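PDB 6ED2: glycosyl hydrolase family 2, TIM barrel domain protein from Faecalibacterium prausnitzii A2-165, which probably hydrolyses beta-glucuronide conjugates, as a beta-glucuronidase of the human gut microbiota. Local coordinates for residues P206-L211 against A286-Y291; I226-S231 against A250-T255; P237-L242 against R280-S285. All blocks are in the same frame, centred on the assembly; numbering follows the deposited sequence.

Interaction 1 of 3, residues P206-L211 against A286-Y291; sequences PKERVL and AVVDEY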
ATOM      1  N   PRO A 206      -0.644  55.257  -5.638  1.00 27.92           N
ATOM      2  CA  PRO A 206      -1.027  56.674  -5.724  1.00 29.35           C
ATOM      3  C   PRO A 206      -2.385  56.895  -5.063  1.00 30.34           C
ATOM      4  O   PRO A 206      -3.263  56.028  -5.079  1.00 28.90           O
ATOM      5  CB  PRO A 206      -1.090  56.946  -7.238  1.00 26.18           C
ATOM      6  CG  PRO A 206      -0.413  55.784  -7.891  1.00 26.89           C
ATOM      7  CD  PRO A 206      -0.617  54.610  -6.959  1.00 29.98           C
ATOM      8  N   LYS A 207      -2.541  58.065  -4.446  1.00 28.29           N
ATOM      9  CA  LYS A 207      -3.794  58.357  -3.767  1.00 31.24           C
ATOM     10  C   LYS A 207      -4.967  58.435  -4.742  1.00 30.92           C
ATOM     11  O   LYS A 207      -6.088  58.072  -4.383  1.00 31.44           O
ATOM     12  CB  LYS A 207      -3.631  59.636  -2.948  1.00 29.88           C
ATOM     13  CG  LYS A 207      -3.052  59.288  -1.574  1.00 37.89           C
ATOM     14  CD  LYS A 207      -2.258  60.391  -0.943  1.00 36.98           C
ATOM     15  CE  LYS A 207      -1.971  60.036   0.493  1.00 38.03           C
ATOM     16  NZ  LYS A 207      -1.404  61.200   1.200  1.00 47.77           N
ATOM     17  N   GLU A 208      -4.728  58.857  -5.976  1.00 30.87           N
ATOM     18  CA  GLU A 208      -5.711  58.747  -7.036  1.00 30.72           C
ATOM     19  C   GLU A 208      -5.325  57.574  -7.930  1.00 33.30           C
ATOM     20  O   GLU A 208      -4.265  57.594  -8.561  1.00 29.28           O
ATOM     21  CB  GLU A 208      -5.790  60.034  -7.855  1.00 25.46           C
ATOM     22  CG  GLU A 208      -6.874  59.955  -8.915  1.00 32.71           C
ATOM     23  CD  GLU A 208      -7.011  61.216  -9.756  1.00 35.74           C
ATOM     24  OE1 GLU A 208      -6.392  62.243  -9.403  1.00 35.22           O
ATOM     25  OE2 GLU A 208      -7.761  61.179 -10.764  1.00 34.52           O
ATOM     26  N   ARG A 209      -6.189  56.566  -8.014  1.00 31.21           N
ATOM     27  CA  ARG A 209      -5.768  55.347  -8.687  1.00 32.02           C
ATOM     28  C   ARG A 209      -6.961  54.596  -9.258  1.00 30.04           C
ATOM     29  O   ARG A 209      -8.105  54.798  -8.851  1.00 28.46           O
ATOM     30  CB  ARG A 209      -5.014  54.432  -7.725  1.00 27.05           C
ATOM     31  CG  ARG A 209      -5.828  54.081  -6.478  1.00 27.53           C
ATOM     32  CD  ARG A 209      -5.080  53.052  -5.676  1.00 26.50           C
ATOM     33  NE  ARG A 209      -5.677  52.758  -4.379  1.00 24.41           N
ATOM     34  CZ  ARG A 209      -5.533  53.508  -3.295  1.00 27.77           C
ATOM     35  NH1 ARG A 209      -4.847  54.649  -3.350  1.00 27.41           N
ATOM     36  NH2 ARG A 209      -6.099  53.129  -2.160  1.00 29.32           N
ATOM     37  N   VAL A 210      -6.657  53.727 -10.228  1.00 23.61           N
ATOM     38  CA  VAL A 210      -7.608  52.740 -10.704  1.00 28.54           C
ATOM     39  C   VAL A 210      -8.023  51.813  -9.570  1.00 31.05           C
ATOM     40  O   VAL A 210      -7.174  51.245  -8.873  1.00 29.94           O
ATOM     41  CB  VAL A 210      -6.986  51.949 -11.853  1.00 27.81           C
ATOM     42  CG1 VAL A 210      -8.004  50.956 -12.414  1.00 27.76           C
ATOM     43  CG2 VAL A 210      -6.462  52.902 -12.904  1.00 26.04           C
ATOM     44  N   LEU A 211      -9.341  51.642  -9.389  1.00 29.72           N
ATOM     45  CA  LEU A 211      -9.891  50.669  -8.451  1.00 27.58           C
ATOM     46  C   LEU A 211     -10.476  49.438  -9.123  1.00 27.93           C
ATOM     47  O   LEU A 211     -10.568  48.382  -8.489  1.00 29.03           O
ATOM     48  CB  LEU A 211     -10.989  51.303  -7.593  1.00 30.44           C
ATOM     49  CG  LEU A 211     -10.662  52.628  -6.900  1.00 30.46           C
ATOM     50  CD1 LEU A 211     -11.929  53.221  -6.333  1.00 29.74           C
ATOM     51  CD2 LEU A 211      -9.637  52.448  -5.801  1.00 30.29           C
ATOM     52  N   ALA A 286       1.925  64.081 -16.898  1.00 38.45           N
ATOM     53  CA  ALA A 286       2.417  63.117 -15.928  1.00 37.43           C
ATOM     54  C   ALA A 286       1.456  61.936 -15.814  1.00 42.18           C
ATOM     55  O   ALA A 286       0.239  62.084 -15.951  1.00 37.16           O
ATOM     56  CB  ALA A 286       2.595  63.779 -14.568  1.00 30.08           C
ATOM     57  N   VAL A 287       2.013  60.752 -15.580  1.00 38.37           N
ATOM     58  CA  VAL A 287       1.217  59.564 -15.293  1.00 37.38           C
ATOM     59  C   VAL A 287       0.984  59.507 -13.789  1.00 36.03           C
ATOM     60  O   VAL A 287       1.939  59.405 -13.015  1.00 40.17           O
ATOM     61  CB  VAL A 287       1.919  58.290 -15.785  1.00 35.78           C
ATOM     62  CG1 VAL A 287       1.073  57.043 -15.448  1.00 34.38           C
ATOM     63  CG2 VAL A 287       2.182  58.383 -17.268  1.00 32.30           C
ATOM     64  N   VAL A 288      -0.278  59.571 -13.358  1.00 31.77           N
ATOM     65  CA  VAL A 288      -0.527  59.516 -11.919  1.00 23.95           C
ATOM     66  C   VAL A 288      -0.786  58.093 -11.431  1.00 25.12           C
ATOM     67  O   VAL A 288      -0.545  57.797 -10.258  1.00 32.01           O
ATOM     68  CB  VAL A 288      -1.669  60.479 -11.523  1.00 37.03           C
ATOM     69  CG1 VAL A 288      -2.090  61.338 -12.700  1.00 37.19           C
ATOM     70  CG2 VAL A 288      -2.891  59.757 -10.888  1.00 31.51           C
ATOM     71  N   ASP A 289      -1.251  57.198 -12.291  1.00 25.60           N
ATOM     72  CA  ASP A 289      -1.403  55.809 -11.876  1.00 27.52           C
ATOM     73  C   ASP A 289      -1.364  54.946 -13.119  1.00 29.44           C
ATOM     74  O   ASP A 289      -1.733  55.386 -14.213  1.00 29.81           O
ATOM     75  CB  ASP A 289      -2.703  55.540 -11.108  1.00 30.31           C
ATOM     76  CG  ASP A 289      -2.772  54.107 -10.571  1.00 36.35           C
ATOM     77  OD1 ASP A 289      -1.731  53.609 -10.077  1.00 31.38           O
ATOM     78  OD2 ASP A 289      -3.853  53.465 -10.652  1.00 31.21           O
ATOM     79  N   GLU A 290      -0.895  53.720 -12.945  1.00 27.14           N
ATOM     80  CA  GLU A 290      -0.888  52.775 -14.047  1.00 27.67           C
ATOM     81  C   GLU A 290      -1.232  51.405 -13.497  1.00 30.22           C
ATOM     82  O   GLU A 290      -0.683  50.986 -12.474  1.00 29.45           O
ATOM     83  CB  GLU A 290       0.461  52.749 -14.757  1.00 24.36           C
ATOM     84  CG  GLU A 290       0.659  51.529 -15.619  1.00 30.19           C
ATOM     85  CD  GLU A 290       2.035  51.504 -16.238  1.00 36.36           C
ATOM     86  OE1 GLU A 290       2.989  51.059 -15.559  1.00 36.23           O
ATOM     87  OE2 GLU A 290       2.162  51.972 -17.389  1.00 35.62           O
ATOM     88  N   TYR A 291      -2.181  50.739 -14.141  1.00 28.50           N
ATOM     89  CA  TYR A 291      -2.517  49.371 -13.811  1.00 29.57           C
ATOM     90  C   TYR A 291      -2.265  48.521 -15.039  1.00 26.07           C
ATOM     91  O   TYR A 291      -2.403  48.989 -16.167  1.00 28.34           O
ATOM     92  CB  TYR A 291      -3.971  49.195 -13.325  1.00 27.43           C
ATOM     93  CG  TYR A 291      -4.157  47.822 -12.722  1.00 28.19           C
ATOM     94  CD1 TYR A 291      -3.626  47.511 -11.461  1.00 25.93           C
ATOM     95  CD2 TYR A 291      -4.795  46.812 -13.437  1.00 25.50           C
ATOM     96  CE1 TYR A 291      -3.760  46.236 -10.925  1.00 24.93           C
ATOM     97  CE2 TYR A 291      -4.923  45.529 -12.913  1.00 26.78           C
ATOM     98  CZ  TYR A 291      -4.406  45.247 -11.663  1.00 29.40           C
ATOM     99  OH  TYR A 291      -4.551  43.976 -11.147  1.00 29.98           O
TER
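The two backbones come nearest where Arg209 faces Asp289, their CA atoms 5.4 Å apart, and a side chain rather than a ladder of main-chain bonds joins them. Asp289 makes that join. Its CG is anti to the backbone N (chi1 -175°), which carries the carboxylate across to 206-211. There OD2 accepts the backbone N-H of Val210, with N and OD2 2.8 Å apart. The donor comes on the anti side, 25° out of the carboxylate plane. Arg37 forms a salt bridge to the same oxygen, which probably helps to balance this buried charge. Asp289 OD1 lies against the Pro206 ring, 3.4 Å from Pro206 CG. The guanidinium of Arg209 leads off from 286-291: its NH1 bonds back to Pro206 O at 2.7 Å, and also forms a salt bridge with Asp109. The first probably helps fix the 206-209 bend. Val288 CG2 packs against Glu208 O at 3.5 Å, and Val210 CB touches Tyr291 CB at 4.3 Å. Val288 and Asp289 form a classic beta bulge opposite Ile281 of strand 275-283. The contact thus joins the start of strand 210-219, which pairs with strand 223-232, to strand 286-295, an outermost strand of the other sheet.

Interaction 2 of 3, residues I226-S231 against A250-T255; sequences IDYTVS and AESSGT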
ATOM      1  N   ILE A 226     -13.550  45.166 -27.732  1.00 36.47           N
ATOM      2  CA  ILE A 226     -13.623  45.054 -26.287  1.00 31.90           C
ATOM      3  C   ILE A 226     -14.228  46.345 -25.774  1.00 35.05           C
ATOM      4  O   ILE A 226     -13.613  47.410 -25.913  1.00 36.50           O
ATOM      5  CB  ILE A 226     -12.236  44.832 -25.648  1.00 31.94           C
ATOM      6  CG1 ILE A 226     -11.473  43.696 -26.345  1.00 32.03           C
ATOM      7  CG2 ILE A 226     -12.401  44.584 -24.160  1.00 26.41           C
ATOM      8  CD1 ILE A 226      -9.965  43.650 -26.009  1.00 31.77           C
ATOM      9  N   ASP A 227     -15.426  46.261 -25.191  1.00 30.01           N
ATOM     10  CA  ASP A 227     -15.994  47.379 -24.452  1.00 29.61           C
ATOM     11  C   ASP A 227     -15.470  47.319 -23.024  1.00 33.28           C
ATOM     12  O   ASP A 227     -15.527  46.269 -22.373  1.00 31.61           O
ATOM     13  CB  ASP A 227     -17.525  47.343 -24.439  1.00 34.01           C
ATOM     14  CG  ASP A 227     -18.146  47.429 -25.844  1.00 41.46           C
ATOM     15  OD1 ASP A 227     -17.510  47.963 -26.782  1.00 37.56           O
ATOM     16  OD2 ASP A 227     -19.289  46.950 -25.997  1.00 44.66           O
ATOM     17  N   TYR A 228     -14.984  48.449 -22.530  1.00 26.94           N
ATOM     18  CA  TYR A 228     -14.384  48.498 -21.220  1.00 29.04           C
ATOM     19  C   TYR A 228     -15.037  49.608 -20.416  1.00 29.50           C
ATOM     20  O   TYR A 228     -15.559  50.579 -20.965  1.00 31.44           O
ATOM     21  CB  TYR A 228     -12.855  48.721 -21.321  1.00 22.89           C
ATOM     22  CG  TYR A 228     -12.469  50.121 -21.762  1.00 24.67           C
ATOM     23  CD1 TYR A 228     -12.409  51.159 -20.850  1.00 23.08           C
ATOM     24  CD2 TYR A 228     -12.163  50.401 -23.082  1.00 28.80           C
ATOM     25  CE1 TYR A 228     -12.073  52.432 -21.236  1.00 26.23           C
ATOM     26  CE2 TYR A 228     -11.813  51.693 -23.477  1.00 29.21           C
ATOM     27  CZ  TYR A 228     -11.777  52.699 -22.544  1.00 28.58           C
ATOM     28  OH  TYR A 228     -11.436  53.996 -22.895  1.00 34.32           O
ATOM     29  N   THR A 229     -14.992  49.453 -19.098  1.00 27.36           N
ATOM     30  CA  THR A 229     -15.116  50.570 -18.187  1.00 25.90           C
ATOM     31  C   THR A 229     -13.889  50.568 -17.282  1.00 31.60           C
ATOM     32  O   THR A 229     -13.251  49.527 -17.080  1.00 26.79           O
ATOM     33  CB  THR A 229     -16.426  50.498 -17.353  1.00 33.07           C
ATOM     34  OG1 THR A 229     -16.336  49.465 -16.359  1.00 30.28           O
ATOM     35  CG2 THR A 229     -17.637  50.226 -18.257  1.00 29.97           C
ATOM     36  N   VAL A 230     -13.562  51.741 -16.746  1.00 27.75           N
ATOM     37  CA  VAL A 230     -12.550  51.896 -15.709  1.00 27.90           C
ATOM     38  C   VAL A 230     -13.146  52.733 -14.582  1.00 26.87           C
ATOM     39  O   VAL A 230     -13.730  53.789 -14.837  1.00 30.51           O
ATOM     40  CB  VAL A 230     -11.275  52.578 -16.251  1.00 28.10           C
ATOM     41  CG1 VAL A 230     -10.259  52.793 -15.107  1.00 27.38           C
ATOM     42  CG2 VAL A 230     -10.689  51.774 -17.375  1.00 23.67           C
ATOM     43  N   SER A 231     -12.967  52.290 -13.345  1.00 25.15           N
ATOM     44  CA  SER A 231     -13.368  53.050 -12.172  1.00 29.95           C
ATOM     45  C   SER A 231     -12.126  53.560 -11.445  1.00 29.95           C
ATOM     46  O   SER A 231     -11.290  52.763 -11.008  1.00 33.58           O
ATOM     47  CB  SER A 231     -14.217  52.184 -11.237  1.00 29.79           C
ATOM     48  OG  SER A 231     -15.387  51.742 -11.908  1.00 47.59           O
ATOM     49  N   ALA A 250      -4.431  48.503 -29.918  1.00 34.00           N
ATOM     50  CA  ALA A 250      -5.616  49.316 -29.691  1.00 35.71           C
ATOM     51  C   ALA A 250      -5.313  50.327 -28.602  1.00 34.00           C
ATOM     52  O   ALA A 250      -4.470  50.093 -27.732  1.00 35.32           O
ATOM     53  CB  ALA A 250      -6.826  48.461 -29.289  1.00 38.54           C
ATOM     54  N   GLU A 251      -6.012  51.451 -28.651  1.00 34.17           N
ATOM     55  CA  GLU A 251      -5.922  52.416 -27.571  1.00 38.66           C
ATOM     56  C   GLU A 251      -7.211  53.215 -27.544  1.00 38.67           C
ATOM     57  O   GLU A 251      -7.932  53.291 -28.541  1.00 37.71           O
ATOM     58  CB  GLU A 251      -4.708  53.324 -27.742  1.00 39.95           C
ATOM     59  CG  GLU A 251      -4.505  53.754 -29.178  1.00 44.76           C
ATOM     60  CD  GLU A 251      -5.439  54.893 -29.571  1.00 61.59           C
ATOM     61  OE1 GLU A 251      -5.829  55.684 -28.672  1.00 58.14           O
ATOM     62  OE2 GLU A 251      -5.785  54.993 -30.774  1.00 76.56           O
ATOM     63  N   SER A 252      -7.494  53.810 -26.391  1.00 31.96           N
ATOM     64  CA  SER A 252      -8.724  54.566 -26.232  1.00 34.06           C
ATOM     65  C   SER A 252      -8.568  55.505 -25.048  1.00 34.67           C
ATOM     66  O   SER A 252      -7.969  55.138 -24.036  1.00 35.89           O
ATOM     67  CB  SER A 252      -9.922  53.617 -26.035  1.00 35.61           C
ATOM     68  OG  SER A 252     -11.102  54.311 -25.655  1.00 40.57           O
ATOM     69  N   SER A 253      -9.081  56.719 -25.196  1.00 29.16           N
ATOM     70  CA  SER A 253      -9.214  57.657 -24.090  1.00 37.25           C
ATOM     71  C   SER A 253     -10.602  57.553 -23.486  1.00 29.59           C
ATOM     72  O   SER A 253     -11.576  57.281 -24.184  1.00 40.61           O
ATOM     73  CB  SER A 253      -8.991  59.089 -24.565  1.00 39.01           C
ATOM     74  OG  SER A 253      -7.898  59.129 -25.454  1.00 49.18           O
ATOM     75  N   GLY A 254     -10.686  57.777 -22.194  1.00 32.83           N
ATOM     76  CA  GLY A 254     -11.941  57.794 -21.471  1.00 36.62           C
ATOM     77  C   GLY A 254     -12.082  56.593 -20.548  1.00 33.10           C
ATOM     78  O   GLY A 254     -11.533  55.511 -20.803  1.00 33.76           O
ATOM     79  N   THR A 255     -12.849  56.781 -19.464  1.00 29.11           N
ATOM     80  CA  THR A 255     -13.175  55.705 -18.530  1.00 32.95           C
ATOM     81  C   THR A 255     -14.197  54.723 -19.070  1.00 34.40           C
ATOM     82  O   THR A 255     -14.531  53.767 -18.368  1.00 33.68           O
ATOM     83  CB  THR A 255     -13.719  56.247 -17.215  1.00 34.49           C
ATOM     84  OG1 THR A 255     -14.718  57.238 -17.486  1.00 40.03           O
ATOM     85  CG2 THR A 255     -12.616  56.827 -16.385  1.00 28.45           C
TER
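Tyr228 reaches from its strand to Ser252, near the end of strand 247-253, and to the loop residues Gly254 and Thr255, and its hydroxyl is the centre of the tight part of the contact. CG sits between the backbone N and the carbonyl carbon (chi1 72°), which brings the end of the ring close to 250-255. The OH donates to Gly254 O at 2.6 Å, tilted 33° from the carbonyl plane. Ser252 OG lies 2.8 Å from the same OH. This is probably a second hydrogen bond, although the serine proton has a weak alternative in Ser253 O. Both oxygens lie at the ring edge, near its plane. Together they help to hold the phenol in place. Gly254 has a positive phi of 110°, at which a side chain would press against the carbonyl O of Ser253.

One main-chain bond supports the join: Val230 N donates to Thr255 O at 2.8 Å. Thr229 CA adds a CH...O contact to that Thr255 O, at 3.3 Å.

The other side is looser. Ser253 and Thr255 are exposed to solvent. The Thr255 side chain lies beside Val230 O, its CB 3.4 Å away. Thr229 barely touches 250-255, and its OG1 bonds to Ser214 of strand 210-219.

Strand 223-232 is the middle strand of a three-stranded sheet, between strands 210-219 and 256-262. Strand 247-253 is an outermost strand of the facing sheet, paired with strand 238-244. Gly254 and Thr255 carry the chain from that sheet into strand 256-262, and the tyrosine hydroxyl meets the chain at this crossing. Val240 of strand 238-244 and Leu259 of strand 256-262 pack against the Tyr228 side chain.

Interaction 3 of 3, residues P237-L242 against R280-S285; sequences PVTVEL and RIHEGS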
ATOM      1  N   PRO A 237      -8.116  62.220 -16.207  1.00 25.59           N
ATOM      2  CA  PRO A 237      -8.467  61.398 -17.370  1.00 25.31           C
ATOM      3  C   PRO A 237      -7.765  60.051 -17.403  1.00 32.45           C
ATOM      4  O   PRO A 237      -6.677  59.859 -16.845  1.00 29.12           O
ATOM      5  CB  PRO A 237      -8.020  62.264 -18.557  1.00 27.08           C
ATOM      6  CG  PRO A 237      -7.000  63.206 -17.973  1.00 25.09           C
ATOM      7  CD  PRO A 237      -7.510  63.504 -16.597  1.00 23.19           C
ATOM      8  N   VAL A 238      -8.388  59.131 -18.145  1.00 29.84           N
ATOM      9  CA  VAL A 238      -7.979  57.737 -18.246  1.00 27.30           C
ATOM     10  C   VAL A 238      -7.681  57.417 -19.698  1.00 30.52           C
ATOM     11  O   VAL A 238      -8.422  57.836 -20.593  1.00 34.17           O
ATOM     12  CB  VAL A 238      -9.075  56.790 -17.706  1.00 27.88           C
ATOM     13  CG1 VAL A 238      -8.849  55.357 -18.203  1.00 26.11           C
ATOM     14  CG2 VAL A 238      -9.108  56.832 -16.190  1.00 27.50           C
ATOM     15  N   THR A 239      -6.597  56.677 -19.937  1.00 29.25           N
ATOM     16  CA  THR A 239      -6.371  56.053 -21.233  1.00 28.34           C
ATOM     17  C   THR A 239      -6.182  54.558 -21.027  1.00 32.05           C
ATOM     18  O   THR A 239      -5.757  54.107 -19.962  1.00 34.23           O
ATOM     19  CB  THR A 239      -5.151  56.626 -21.965  1.00 35.93           C
ATOM     20  OG1 THR A 239      -3.966  56.124 -21.350  1.00 42.41           O
ATOM     21  CG2 THR A 239      -5.130  58.142 -21.888  1.00 34.35           C
ATOM     22  N   VAL A 240      -6.533  53.792 -22.045  1.00 29.53           N
ATOM     23  CA  VAL A 240      -6.429  52.344 -22.018  1.00 28.87           C
ATOM     24  C   VAL A 240      -5.771  51.912 -23.318  1.00 33.79           C
ATOM     25  O   VAL A 240      -6.153  52.383 -24.393  1.00 32.04           O
ATOM     26  CB  VAL A 240      -7.805  51.672 -21.860  1.00 30.18           C
ATOM     27  CG1 VAL A 240      -7.644  50.173 -21.759  1.00 27.34           C
ATOM     28  CG2 VAL A 240      -8.539  52.218 -20.644  1.00 29.40           C
ATOM     29  N   GLU A 241      -4.784  51.034 -23.221  1.00 32.27           N
ATOM     30  CA  GLU A 241      -4.046  50.561 -24.377  1.00 33.58           C
ATOM     31  C   GLU A 241      -3.964  49.049 -24.319  1.00 32.16           C
ATOM     32  O   GLU A 241      -3.963  48.452 -23.240  1.00 34.90           O
ATOM     33  CB  GLU A 241      -2.627  51.149 -24.426  1.00 32.66           C
ATOM     34  CG  GLU A 241      -2.573  52.660 -24.517  1.00 38.37           C
ATOM     35  CD  GLU A 241      -1.188  53.194 -24.211  1.00 43.67           C
ATOM     36  OE1 GLU A 241      -0.799  53.192 -23.023  1.00 49.51           O
ATOM     37  OE2 GLU A 241      -0.481  53.595 -25.156  1.00 43.65           O
ATOM     38  N   LEU A 242      -3.878  48.432 -25.491  1.00 31.69           N
ATOM     39  CA  LEU A 242      -3.768  46.986 -25.596  1.00 35.36           C
ATOM     40  C   LEU A 242      -2.534  46.669 -26.421  1.00 37.75           C
ATOM     41  O   LEU A 242      -2.399  47.163 -27.547  1.00 33.51           O
ATOM     42  CB  LEU A 242      -5.021  46.385 -26.230  1.00 34.79           C
ATOM     43  CG  LEU A 242      -5.214  44.901 -25.955  1.00 38.20           C
ATOM     44  CD1 LEU A 242      -5.422  44.656 -24.468  1.00 30.30           C
ATOM     45  CD2 LEU A 242      -6.387  44.381 -26.783  1.00 33.65           C
ATOM     46  N   ARG A 280      -3.990  53.808 -17.610  1.00 28.75           N
ATOM     47  CA  ARG A 280      -3.254  54.916 -17.015  1.00 31.26           C
ATOM     48  C   ARG A 280      -4.176  56.081 -16.675  1.00 31.43           C
ATOM     49  O   ARG A 280      -5.118  56.382 -17.414  1.00 30.19           O
ATOM     50  CB  ARG A 280      -2.138  55.392 -17.965  1.00 33.11           C
ATOM     51  CG  ARG A 280      -1.000  54.405 -18.099  1.00 35.21           C
ATOM     52  CD  ARG A 280       0.147  54.989 -18.899  1.00 35.98           C
ATOM     53  NE  ARG A 280       1.390  54.283 -18.609  1.00 41.28           N
ATOM     54  CZ  ARG A 280       2.602  54.749 -18.893  1.00 47.00           C
ATOM     55  NH1 ARG A 280       2.749  55.930 -19.488  1.00 44.99           N
ATOM     56  NH2 ARG A 280       3.673  54.035 -18.577  1.00 42.56           N
ATOM     57  N   ILE A 281      -3.894  56.728 -15.547  1.00 29.87           N
ATOM     58  CA  ILE A 281      -4.460  58.023 -15.196  1.00 30.17           C
ATOM     59  C   ILE A 281      -3.392  59.083 -15.433  1.00 33.91           C
ATOM     60  O   ILE A 281      -2.221  58.878 -15.085  1.00 36.16           O
ATOM     61  CB  ILE A 281      -4.940  58.045 -13.733  1.00 27.07           C
ATOM     62  CG1 ILE A 281      -5.928  56.906 -13.464  1.00 26.70           C
ATOM     63  CG2 ILE A 281      -5.551  59.419 -13.377  1.00 28.35           C
ATOM     64  CD1 ILE A 281      -6.284  56.750 -11.989  1.00 22.68           C
ATOM     65  N   HIS A 282      -3.782  60.217 -16.026  1.00 33.11           N
ATOM     66  CA  HIS A 282      -2.862  61.312 -16.325  1.00 33.83           C
ATOM     67  C   HIS A 282      -3.316  62.609 -15.676  1.00 38.08           C
ATOM     68  O   HIS A 282      -4.516  62.909 -15.633  1.00 37.73           O
ATOM     69  CB  HIS A 282      -2.737  61.553 -17.822  1.00 31.62           C
ATOM     70  CG  HIS A 282      -2.308  60.349 -18.594  1.00 35.96           C
ATOM     71  ND1 HIS A 282      -0.987  60.073 -18.873  1.00 43.50           N
ATOM     72  CD2 HIS A 282      -3.028  59.342 -19.140  1.00 44.76           C
ATOM     73  CE1 HIS A 282      -0.912  58.950 -19.562  1.00 43.85           C
ATOM     74  NE2 HIS A 282      -2.137  58.490 -19.744  1.00 41.33           N
ATOM     75  N   GLU A 283      -2.351  63.376 -15.180  1.00 37.78           N
ATOM     76  CA  GLU A 283      -2.539  64.775 -14.796  1.00 33.65           C
ATOM     77  C   GLU A 283      -1.604  65.566 -15.704  1.00 42.05           C
ATOM     78  O   GLU A 283      -0.386  65.569 -15.505  1.00 46.47           O
ATOM     79  CB  GLU A 283      -2.241  65.010 -13.319  1.00 36.87           C
ATOM     80  CG  GLU A 283      -2.292  66.486 -12.892  1.00 44.86           C
ATOM     81  CD  GLU A 283      -2.627  66.671 -11.412  1.00 53.65           C
ATOM     82  OE1 GLU A 283      -2.295  65.776 -10.600  1.00 56.09           O
ATOM     83  OE2 GLU A 283      -3.231  67.715 -11.059  1.00 64.57           O
ATOM     84  N   GLY A 284      -2.169  66.202 -16.718  1.00 40.60           N
ATOM     85  CA  GLY A 284      -1.340  66.820 -17.731  1.00 40.73           C
ATOM     86  C   GLY A 284      -0.580  65.754 -18.489  1.00 44.64           C
ATOM     87  O   GLY A 284      -1.157  64.803 -19.023  1.00 47.83           O
ATOM     88  N   SER A 285       0.736  65.897 -18.530  1.00 49.13           N
ATOM     89  CA  SER A 285       1.595  64.921 -19.178  1.00 46.16           C
ATOM     90  C   SER A 285       2.188  63.923 -18.194  1.00 51.17           C
ATOM     91  O   SER A 285       2.900  63.004 -18.616  1.00 52.03           O
ATOM     92  CB  SER A 285       2.717  65.635 -19.924  1.00 51.30           C
ATOM     93  OG  SER A 285       3.379  66.519 -19.036  1.00 53.62           O
TER
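Thr239 and Arg280 form a hydrogen-bonded antiparallel pair in which both main-chain bonds are made. Thr239 N donates to Arg280 O at 2.9 Å, and Arg280 N returns to Thr239 O at 3.0 Å. Two residues further along, His282 N donates to Pro237 O at 3.0 Å. Pro237 O also takes a CH...O contact from Ile281 CA, at 3.3 Å. Val238 and Ile281 are the non-hydrogen-bonded pair between these bonds, and their CG2 and CG1 meet at 4.2 Å.

On the other face of the sheet, Thr239 OG1 sits between the backbone N and the carbonyl carbon (chi1 75°). This puts it at the edge of the His282 ring, in its plane. It makes a weak hydrogen bond to NE2 at 3.4 Å. Thr239 CG2 also touches His282 CD2, at 3.7 Å. A valine in place of Thr239 removes OG1, and would probably leave His282 NE2 without this mate and the magnesium site with Glu241 but no threonine hydroxyl. Two charged ends are met elsewhere: Arg280 NE by Glu290, and Glu241 OE2 by Arg248.

Thr239 and Glu241 belong to a magnesium site, and the ion is about 3 Å from the Thr239 side chain. The pairing is that of neighbouring strands in an immunoglobulin-like beta-sandwich of family 2 glycosidases, here with a metal site on the face bearing Thr239.

From the N terminus, the chain enters at 206-211, runs through both sheets and returns at 286-291, where interaction 1 closes the widest loop. The other two contacts lie within it. Interaction 2 opens at 226-231 and closes at 250-255. Interaction 3 opens at 237-242, before that closure, and ends at 280-285, so the two cross. Interactions 1 and 2 bridge the three-stranded and four-stranded sheets; interaction 3 joins neighbouring strands within the four-stranded one. They also touch one another. Leu211 N probably bonds to Ser231 O, Val288 N to Ile281 O, and Gly254 N to Val238 O. Together they tie up one beta-sandwich domain.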